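Local coordinates for protein inactive glucansucrase (Lactobacillus reuteri, PDB 5JBD) that is of unknown function but belongs to glycoside hydrolase family 70, a multidomain family built round a TIM barrel, and carries a bound calcium ion, at residues A448-L453 with Y465-N470; A485-M490 with S682-T687; E807-K810 with L815-T818. All coordinates share one frame; numbering follows the deposited sequence.

Interaction 1: residues A448-L453 with Y465-N470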
loop_
_atom_site.group_PDB
_atom_site.type_symbol
_atom_site.label_atom_id
_atom_site.label_comp_id
_atom_site.label_asym_id
_atom_site.label_seq_id
_atom_site.Cartn_x
_atom_site.Cartn_y
_atom_site.Cartn_z
ATOM N N ALA A 448 -12.120 -6.950 23.917
ATOM C CA ALA A 448 -13.330 -7.659 23.470
ATOM C C ALA A 448 -13.360 -7.872 21.947
ATOM O O ALA A 448 -13.833 -8.915 21.477
ATOM C CB ALA A 448 -14.594 -6.933 23.958
ATOM N N GLN A 449 -12.889 -6.895 21.176
ATOM C CA GLN A 449 -12.803 -7.069 19.734
ATOM C C GLN A 449 -11.949 -8.293 19.422
ATOM O O GLN A 449 -12.357 -9.140 18.618
ATOM C CB GLN A 449 -12.266 -5.827 19.030
ATOM C CG GLN A 449 -13.259 -4.673 19.023
ATOM C CD GLN A 449 -12.785 -3.465 18.236
ATOM O OE1 GLN A 449 -12.498 -3.561 17.037
ATOM N NE2 GLN A 449 -12.722 -2.308 18.900
ATOM N N TYR A 450 -10.794 -8.405 20.090
ATOM C CA TYR A 450 -9.933 -9.586 19.925
ATOM C C TYR A 450 -10.540 -10.884 20.457
ATOM O O TYR A 450 -10.307 -11.960 19.890
ATOM C CB TYR A 450 -8.536 -9.357 20.546
ATOM C CG TYR A 450 -7.562 -8.736 19.578
ATOM C CD1 TYR A 450 -6.940 -9.518 18.603
ATOM C CD2 TYR A 450 -7.275 -7.364 19.607
ATOM C CE1 TYR A 450 -6.053 -8.957 17.694
ATOM C CE2 TYR A 450 -6.390 -6.794 18.696
ATOM C CZ TYR A 450 -5.780 -7.589 17.743
ATOM O OH TYR A 450 -4.910 -7.047 16.824
ATOM N N ALA A 451 -11.281 -10.809 21.557
ATOM C CA ALA A 451 -11.926 -12.005 22.117
ATOM C C ALA A 451 -12.925 -12.611 21.125
ATOM O O ALA A 451 -13.009 -13.840 21.004
ATOM C CB ALA A 451 -12.616 -11.689 23.426
ATOM N N ILE A 452 -13.654 -11.750 20.415
ATOM C CA ILE A 452 -14.552 -12.181 19.348
ATOM C C ILE A 452 -13.750 -12.731 18.164
ATOM O O ILE A 452 -13.995 -13.861 17.712
ATOM C CB ILE A 452 -15.492 -11.022 18.885
ATOM C CG1 ILE A 452 -16.476 -10.617 19.998
ATOM C CG2 ILE A 452 -16.226 -11.373 17.592
ATOM C CD1 ILE A 452 -17.544 -11.652 20.332
ATOM N N LEU A 453 -12.782 -11.940 17.676
ATOM C CA LEU A 453 -11.959 -12.347 16.544
ATOM C C LEU A 453 -11.304 -13.726 16.755
ATOM O O LEU A 453 -11.325 -14.574 15.863
ATOM C CB LEU A 453 -10.862 -11.317 16.251
ATOM C CG LEU A 453 -10.207 -11.506 14.864
ATOM C CD1 LEU A 453 -10.988 -10.754 13.804
ATOM C CD2 LEU A 453 -8.755 -11.044 14.868
ATOM N N TYR A 465 0.709 -6.239 14.840
ATOM C CA TYR A 465 1.912 -5.852 15.589
ATOM C C TYR A 465 1.682 -4.690 16.560
ATOM O O TYR A 465 2.088 -4.768 17.730
ATOM C CB TYR A 465 3.054 -5.472 14.632
ATOM C CG TYR A 465 4.213 -4.736 15.300
ATOM C CD1 TYR A 465 5.009 -5.374 16.253
ATOM C CD2 TYR A 465 4.515 -3.402 14.975
ATOM C CE1 TYR A 465 6.065 -4.718 16.877
ATOM C CE2 TYR A 465 5.579 -2.739 15.585
ATOM C CZ TYR A 465 6.349 -3.401 16.532
ATOM O OH TYR A 465 7.410 -2.776 17.150
ATOM N N GLY A 466 1.046 -3.626 16.072
ATOM C CA GLY A 466 0.786 -2.430 16.889
ATOM C C GLY A 466 -0.239 -2.545 18.023
ATOM O O GLY A 466 -0.421 -1.588 18.790
ATOM N N ASP A 467 -0.949 -3.676 18.107
ATOM C CA ASP A 467 -1.826 -3.963 19.235
ATOM C C ASP A 467 -1.094 -4.729 20.335
ATOM O O ASP A 467 -1.547 -4.735 21.485
ATOM C CB ASP A 467 -3.081 -4.730 18.775
ATOM C CG ASP A 467 -4.021 -3.871 17.926
ATOM O OD1 ASP A 467 -4.033 -2.636 18.116
ATOM O OD2 ASP A 467 -4.754 -4.433 17.071
ATOM N N LEU A 468 0.056 -5.333 20.006
ATOM C CA LEU A 468 0.935 -5.958 21.014
ATOM C C LEU A 468 2.074 -5.047 21.479
ATOM O O LEU A 468 2.514 -5.170 22.615
ATOM C CB LEU A 468 1.528 -7.267 20.487
ATOM C CG LEU A 468 0.553 -8.395 20.109
ATOM C CD1 LEU A 468 1.322 -9.663 19.759
ATOM C CD2 LEU A 468 -0.428 -8.679 21.229
ATOM N N TYR A 469 2.543 -4.140 20.621
ATOM C CA TYR A 469 3.700 -3.291 20.924
ATOM C C TYR A 469 3.409 -1.844 20.550
ATOM O O TYR A 469 2.631 -1.583 19.615
ATOM C CB TYR A 469 4.945 -3.800 20.166
ATOM C CG TYR A 469 5.326 -5.205 20.589
ATOM C CD1 TYR A 469 6.133 -5.423 21.720
ATOM C CD2 TYR A 469 4.841 -6.322 19.894
ATOM C CE1 TYR A 469 6.452 -6.716 22.138
ATOM C CE2 TYR A 469 5.158 -7.613 20.300
ATOM C CZ TYR A 469 5.951 -7.818 21.412
ATOM O OH TYR A 469 6.256 -9.102 21.813
ATOM N N ASN A 470 4.041 -0.910 21.272
ATOM C CA ASN A 470 3.999 0.507 20.897
ATOM C C ASN A 470 4.780 0.677 19.606
ATOM O O ASN A 470 6.005 0.555 19.579
ATOM C CB ASN A 470 4.565 1.397 22.005
ATOM C CG ASN A 470 3.693 1.413 23.247
ATOM O OD1 ASN A 470 2.506 1.074 23.205
ATOM N ND2 ASN A 470 4.278 1.836 24.371
#
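With chi1 at -69°, Asp-467 sets its CG beside its own backbone N and anti to the carbonyl carbon, which swings the carboxylate toward helix 446-455, while Tyr-450 (chi1 -89°) sends its ring out from that helix to meet it. The two backbones stay well apart, their closest CA atoms, those of Tyr-450 and Asp-467, being 9.9 Å from each other, so the side chains do all the bridging. Tyr-450 OH donates to Asp-467 OD2 over 2.6 Å, and OD2 receives it on its anti lone pair, the one turned away from OD1. That oxygen lies at the edge of the tyrosine ring and in its plane, 3.3 Å from Tyr-450 CE2, yet the carboxylate as a whole stands nearly upright to the ring, 85° between planes. Ile-486 of helix 483-496 packs against both residues. The phenol oxygen is also bonded to Tyr-464 N, at the end of barrel strand 460-464. On the acid, OD2 has a further bond with Thr-390 OG1 and OD1 forms a salt bridge with Arg-395 NH2. A buried carboxylate gripped by a phenol, a hydroxyl and a guanidinium is probably held ionised and fixed in its rotation.

Interaction 2: residues A485-M490 with S682-T687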
loop_
_atom_site.group_PDB
_atom_site.type_symbol
_atom_site.label_atom_id
_atom_site.label_comp_id
_atom_site.label_asym_id
_atom_site.label_seq_id
_atom_site.Cartn_x
_atom_site.Cartn_y
_atom_site.Cartn_z
ATOM N N ALA A 485 -3.842 -8.823 27.582
ATOM C CA ALA A 485 -5.156 -9.305 27.188
ATOM C C ALA A 485 -5.097 -10.106 25.905
ATOM O O ALA A 485 -5.601 -11.230 25.845
ATOM C CB ALA A 485 -6.123 -8.140 27.020
ATOM N N ILE A 486 -4.447 -9.538 24.890
ATOM C CA ILE A 486 -4.436 -10.166 23.562
ATOM C C ILE A 486 -3.656 -11.487 23.583
ATOM O O ILE A 486 -4.148 -12.490 23.050
ATOM C CB ILE A 486 -3.954 -9.207 22.466
ATOM C CG1 ILE A 486 -4.879 -7.982 22.414
ATOM C CG2 ILE A 486 -3.935 -9.916 21.113
ATOM C CD1 ILE A 486 -4.368 -6.823 21.589
ATOM N N THR A 487 -2.489 -11.506 24.238
ATOM C CA THR A 487 -1.672 -12.731 24.318
ATOM C C THR A 487 -2.321 -13.826 25.156
ATOM O O THR A 487 -2.209 -15.016 24.834
ATOM C CB THR A 487 -0.231 -12.465 24.794
ATOM O OG1 THR A 487 -0.235 -11.814 26.074
ATOM C CG2 THR A 487 0.510 -11.610 23.784
ATOM N N THR A 488 -3.021 -13.443 26.224
ATOM C CA THR A 488 -3.840 -14.408 26.965
ATOM C C THR A 488 -4.866 -15.090 26.037
ATOM O O THR A 488 -5.016 -16.304 26.053
ATOM C CB THR A 488 -4.526 -13.746 28.181
ATOM O OG1 THR A 488 -3.524 -13.178 29.017
ATOM C CG2 THR A 488 -5.311 -14.759 29.008
ATOM N N LEU A 489 -5.538 -14.300 25.210
ATOM C CA LEU A 489 -6.508 -14.846 24.260
ATOM C C LEU A 489 -5.832 -15.716 23.181
ATOM O O LEU A 489 -6.377 -16.756 22.774
ATOM C CB LEU A 489 -7.312 -13.707 23.613
ATOM C CG LEU A 489 -8.229 -12.916 24.556
ATOM C CD1 LEU A 489 -8.694 -11.617 23.887
ATOM C CD2 LEU A 489 -9.420 -13.778 24.976
ATOM N N MET A 490 -4.651 -15.296 22.730
ATOM C CA MET A 490 -3.915 -16.027 21.683
ATOM C C MET A 490 -3.503 -17.427 22.158
ATOM O O MET A 490 -3.762 -18.418 21.468
ATOM C CB MET A 490 -2.707 -15.214 21.221
ATOM C CG MET A 490 -3.064 -13.993 20.393
ATOM S SD MET A 490 -1.648 -12.906 20.133
ATOM C CE MET A 490 -0.769 -13.788 18.838
ATOM N N SER A 682 5.724 -18.701 18.116
ATOM C CA SER A 682 5.228 -20.074 18.272
ATOM C C SER A 682 4.433 -20.261 19.575
ATOM O O SER A 682 3.333 -20.824 19.560
ATOM C CB SER A 682 6.393 -21.067 18.254
ATOM O OG SER A 682 5.906 -22.389 18.384
ATOM N N ASP A 683 4.990 -19.770 20.681
ATOM C CA ASP A 683 4.332 -19.859 22.003
ATOM C C ASP A 683 2.959 -19.153 22.032
ATOM O O ASP A 683 2.053 -19.580 22.747
ATOM C CB ASP A 683 5.240 -19.284 23.114
ATOM C CG ASP A 683 6.511 -20.110 23.348
ATOM O OD1 ASP A 683 6.647 -21.206 22.754
ATOM O OD2 ASP A 683 7.408 -19.637 24.095
ATOM N N LEU A 684 2.822 -18.087 21.244
ATOM C CA LEU A 684 1.554 -17.374 21.090
ATOM C C LEU A 684 0.568 -18.028 20.110
ATOM O O LEU A 684 -0.532 -17.491 19.882
ATOM C CB LEU A 684 1.828 -15.924 20.677
ATOM C CG LEU A 684 2.607 -15.068 21.690
ATOM C CD1 LEU A 684 2.800 -13.663 21.147
ATOM C CD2 LEU A 684 1.908 -15.011 23.044
ATOM N N GLY A 685 0.933 -19.174 19.533
ATOM C CA GLY A 685 0.065 -19.873 18.584
ATOM C C GLY A 685 -0.025 -19.262 17.188
ATOM O O GLY A 685 -0.941 -19.596 16.422
ATOM N N ILE A 686 0.918 -18.381 16.838
ATOM C CA ILE A 686 0.974 -17.821 15.481
ATOM C C ILE A 686 1.479 -18.927 14.564
ATOM O O ILE A 686 2.491 -19.574 14.867
ATOM C CB ILE A 686 1.903 -16.593 15.403
ATOM C CG1 ILE A 686 1.330 -15.444 16.245
ATOM C CG2 ILE A 686 2.078 -16.145 13.968
ATOM C CD1 ILE A 686 2.352 -14.410 16.637
ATOM N N THR A 687 0.743 -19.193 13.491
ATOM C CA THR A 687 1.133 -20.222 12.527
ATOM C C THR A 687 1.641 -19.634 11.200
ATOM O O THR A 687 2.374 -20.310 10.471
ATOM C CB THR A 687 -0.053 -21.161 12.223
ATOM O OG1 THR A 687 -1.085 -20.423 11.572
ATOM C CG2 THR A 687 -0.602 -21.811 13.491
#
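A Schellman motif closes helix 678-683, and the turn it makes, with Leu-684 and Ile-686 on it, is what Met-490 and Thr-487 of helix 483-496 pack against. Met-490 reaches across with its methyl end. Its chain runs out extended through chi2 and then bends at chi3 (78°), and this kink carries CE across to the turn. There Met-490 CE sits 3.8 Å from Leu-684 CB and 3.7 Å from Ile-686 CG1. Nearer its root, Met-490 CB rests 3.4 Å from Leu-684 O, close to where the backbones come nearest, with 5.7 Å between the CA atoms of Met-490 and Leu-684. At Gly-685 the chain leaves the helix with a positive phi (75°), and Gly-685 N bonds back to Ser-682 O at 2.9 Å. Beyond it the chain runs straight into barrel strand 688-691, and Thr-687 already has backbone bonds with Met-651, just before strand 652-654, and Lys-743, the first residue of strand 743-748, the strands on either side. One turn before the methionine, a methyl meets the fork of a leucine, Thr-487 CG2 to Leu-684 CD2 at 3.8 Å, with the other branch a little farther off. The threonine hydroxyl is not part of this apolar patch; OG1 is hydrogen-bonded to Tyr-483 O, one turn back in its own helix. Leu-684 and Asp-683 also touch Arg-491, the next residue along helix 483-496.

Interaction 3: residues E807-K810 with L815-T818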
loop_
_atom_site.group_PDB
_atom_site.type_symbol
_atom_site.label_atom_id
_atom_site.label_comp_id
_atom_site.label_asym_id
_atom_site.label_seq_id
_atom_site.Cartn_x
_atom_site.Cartn_y
_atom_site.Cartn_z
ATOM N N GLU A 807 13.268 -21.771 -17.245
ATOM C CA GLU A 807 13.131 -22.932 -16.361
ATOM C C GLU A 807 11.652 -23.190 -15.946
ATOM O O GLU A 807 11.218 -24.348 -15.885
ATOM C CB GLU A 807 14.108 -22.857 -15.180
ATOM C CG GLU A 807 15.495 -23.408 -15.487
ATOM C CD GLU A 807 15.532 -24.896 -15.756
ATOM O OE1 GLU A 807 14.616 -25.651 -15.359
ATOM O OE2 GLU A 807 16.507 -25.322 -16.369
ATOM N N LEU A 808 10.877 -22.123 -15.741
ATOM C CA LEU A 808 9.440 -22.250 -15.493
ATOM C C LEU A 808 8.719 -22.855 -16.697
ATOM O O LEU A 808 7.848 -23.703 -16.524
ATOM C CB LEU A 808 8.808 -20.903 -15.132
ATOM C CG LEU A 808 9.148 -20.372 -13.728
ATOM C CD1 LEU A 808 8.729 -18.915 -13.591
ATOM C CD2 LEU A 808 8.493 -21.217 -12.639
ATOM N N GLN A 809 9.085 -22.435 -17.908
ATOM C CA GLN A 809 8.451 -22.965 -19.111
ATOM C C GLN A 809 8.807 -24.438 -19.327
ATOM O O GLN A 809 7.976 -25.219 -19.779
ATOM C CB GLN A 809 8.833 -22.134 -20.335
ATOM C CG GLN A 809 8.151 -22.595 -21.613
ATOM C CD GLN A 809 8.031 -21.485 -22.641
ATOM O OE1 GLN A 809 8.989 -20.731 -22.889
ATOM N NE2 GLN A 809 6.854 -21.383 -23.262
ATOM N N LYS A 810 10.042 -24.801 -18.987
ATOM C CA LYS A 810 10.500 -26.185 -19.062
ATOM C C LYS A 810 9.770 -27.122 -18.084
ATOM O O LYS A 810 9.348 -28.215 -18.459
ATOM C CB LYS A 810 12.004 -26.240 -18.801
ATOM C CG LYS A 810 12.629 -27.598 -19.074
ATOM C CD LYS A 810 12.876 -27.786 -20.551
ATOM C CE LYS A 810 13.206 -29.229 -20.922
ATOM N NZ LYS A 810 13.534 -29.332 -22.372
ATOM N N LEU A 815 1.743 -22.924 -17.699
ATOM C CA LEU A 815 1.771 -21.512 -17.330
ATOM C C LEU A 815 1.670 -20.584 -18.534
ATOM O O LEU A 815 1.094 -19.497 -18.429
ATOM C CB LEU A 815 3.054 -21.174 -16.544
ATOM C CG LEU A 815 3.184 -21.776 -15.143
ATOM C CD1 LEU A 815 4.529 -21.414 -14.536
ATOM C CD2 LEU A 815 2.047 -21.319 -14.252
ATOM N N PHE A 816 2.266 -21.003 -19.655
ATOM C CA PHE A 816 2.378 -20.174 -20.847
ATOM C C PHE A 816 1.541 -20.682 -22.025
ATOM O O PHE A 816 1.699 -20.198 -23.154
ATOM C CB PHE A 816 3.873 -20.014 -21.193
ATOM C CG PHE A 816 4.695 -19.573 -20.003
ATOM C CD1 PHE A 816 4.560 -18.294 -19.495
ATOM C CD2 PHE A 816 5.544 -20.459 -19.352
ATOM C CE1 PHE A 816 5.270 -17.891 -18.376
ATOM C CE2 PHE A 816 6.265 -20.057 -18.236
ATOM C CZ PHE A 816 6.129 -18.770 -17.750
ATOM N N THR A 817 0.634 -21.627 -21.757
ATOM C CA THR A 817 -0.423 -21.986 -22.726
ATOM C C THR A 817 -1.853 -21.737 -22.216
ATOM O O THR A 817 -2.770 -21.658 -23.015
ATOM C CB THR A 817 -0.293 -23.446 -23.203
ATOM O OG1 THR A 817 -0.359 -24.334 -22.087
ATOM C CG2 THR A 817 1.026 -23.651 -23.938
ATOM N N THR A 818 -2.048 -21.610 -20.905
ATOM C CA THR A 818 -3.368 -21.306 -20.351
ATOM C C THR A 818 -3.765 -19.890 -20.716
ATOM O O THR A 818 -3.060 -18.936 -20.368
ATOM C CB THR A 818 -3.352 -21.454 -18.839
ATOM O OG1 THR A 818 -3.020 -22.809 -18.528
ATOM C CG2 THR A 818 -4.726 -21.077 -18.213
#
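The Phe-816 ring meets helix 805-811 edge-on: Gln-809 N and the carbonyl carbon of Leu-808 both lie at its rim, near the ring plane, with Phe-816 CE2 3.7 Å from Gln-809 N. One face is taken by the residue just before it, Leu-815, whose CB stands 3.7 Å above the plane of the Phe-816 ring, offset toward the rim. The amide of Gln-809 is tilted 62° from the ring and does not stack on it. With chi1 at -177°, Gln-809 has CG beside the carbonyl carbon, and the chain runs on extended past the phenylalanine. Its CB lies 3.8 Å from Phe-816 CD2, and at the far end Gln-809 NE2 comes to 3.9 Å from Phe-816 CB, a van der Waals approach, since no hydrogen bond crosses between the segments. Deeper in, Leu-808 CB faces two partners, Phe-816 CE2 at 4.1 Å and, more loosely, Leu-815 CD1 at 4.4 Å. Leu-808 and Leu-815 share Leu-299 of helix 291-304, while the phenylalanine also rests on Ala-253 and Leu-256 of helix 249-263 and on Pro-827 and Pro-829. The arrangement is a short amphipathic helix whose outgoing chain doubles back across it, exposed polar residues outside and a small apolar core inside, seated on helices 249-263 and 291-304 of the family 70 region.

Overall arrangement
Interactions 1 and 2 are neighbours, their centres 10 Å apart, and helix 483-496 joins them: Ile-486 packs on Leu-468 and Leu-489 on Ala-451. Both lie in the layer of helices and turns packed round the eight-stranded parallel barrel, where strands 460-464, 652-654 and 688-691 stand side by side although nearly 200 residues separate 485-490 from 682-687; this order fits the circularly permuted barrel of family 70. Interaction 3 comes last in the chain and lies apart, its centre about 43 Å from interaction 1 and 41 Å from interaction 2. It packs on helices 249-263 and 291-304, the latter running between adjacent barrel strands 279-282 and 319-320.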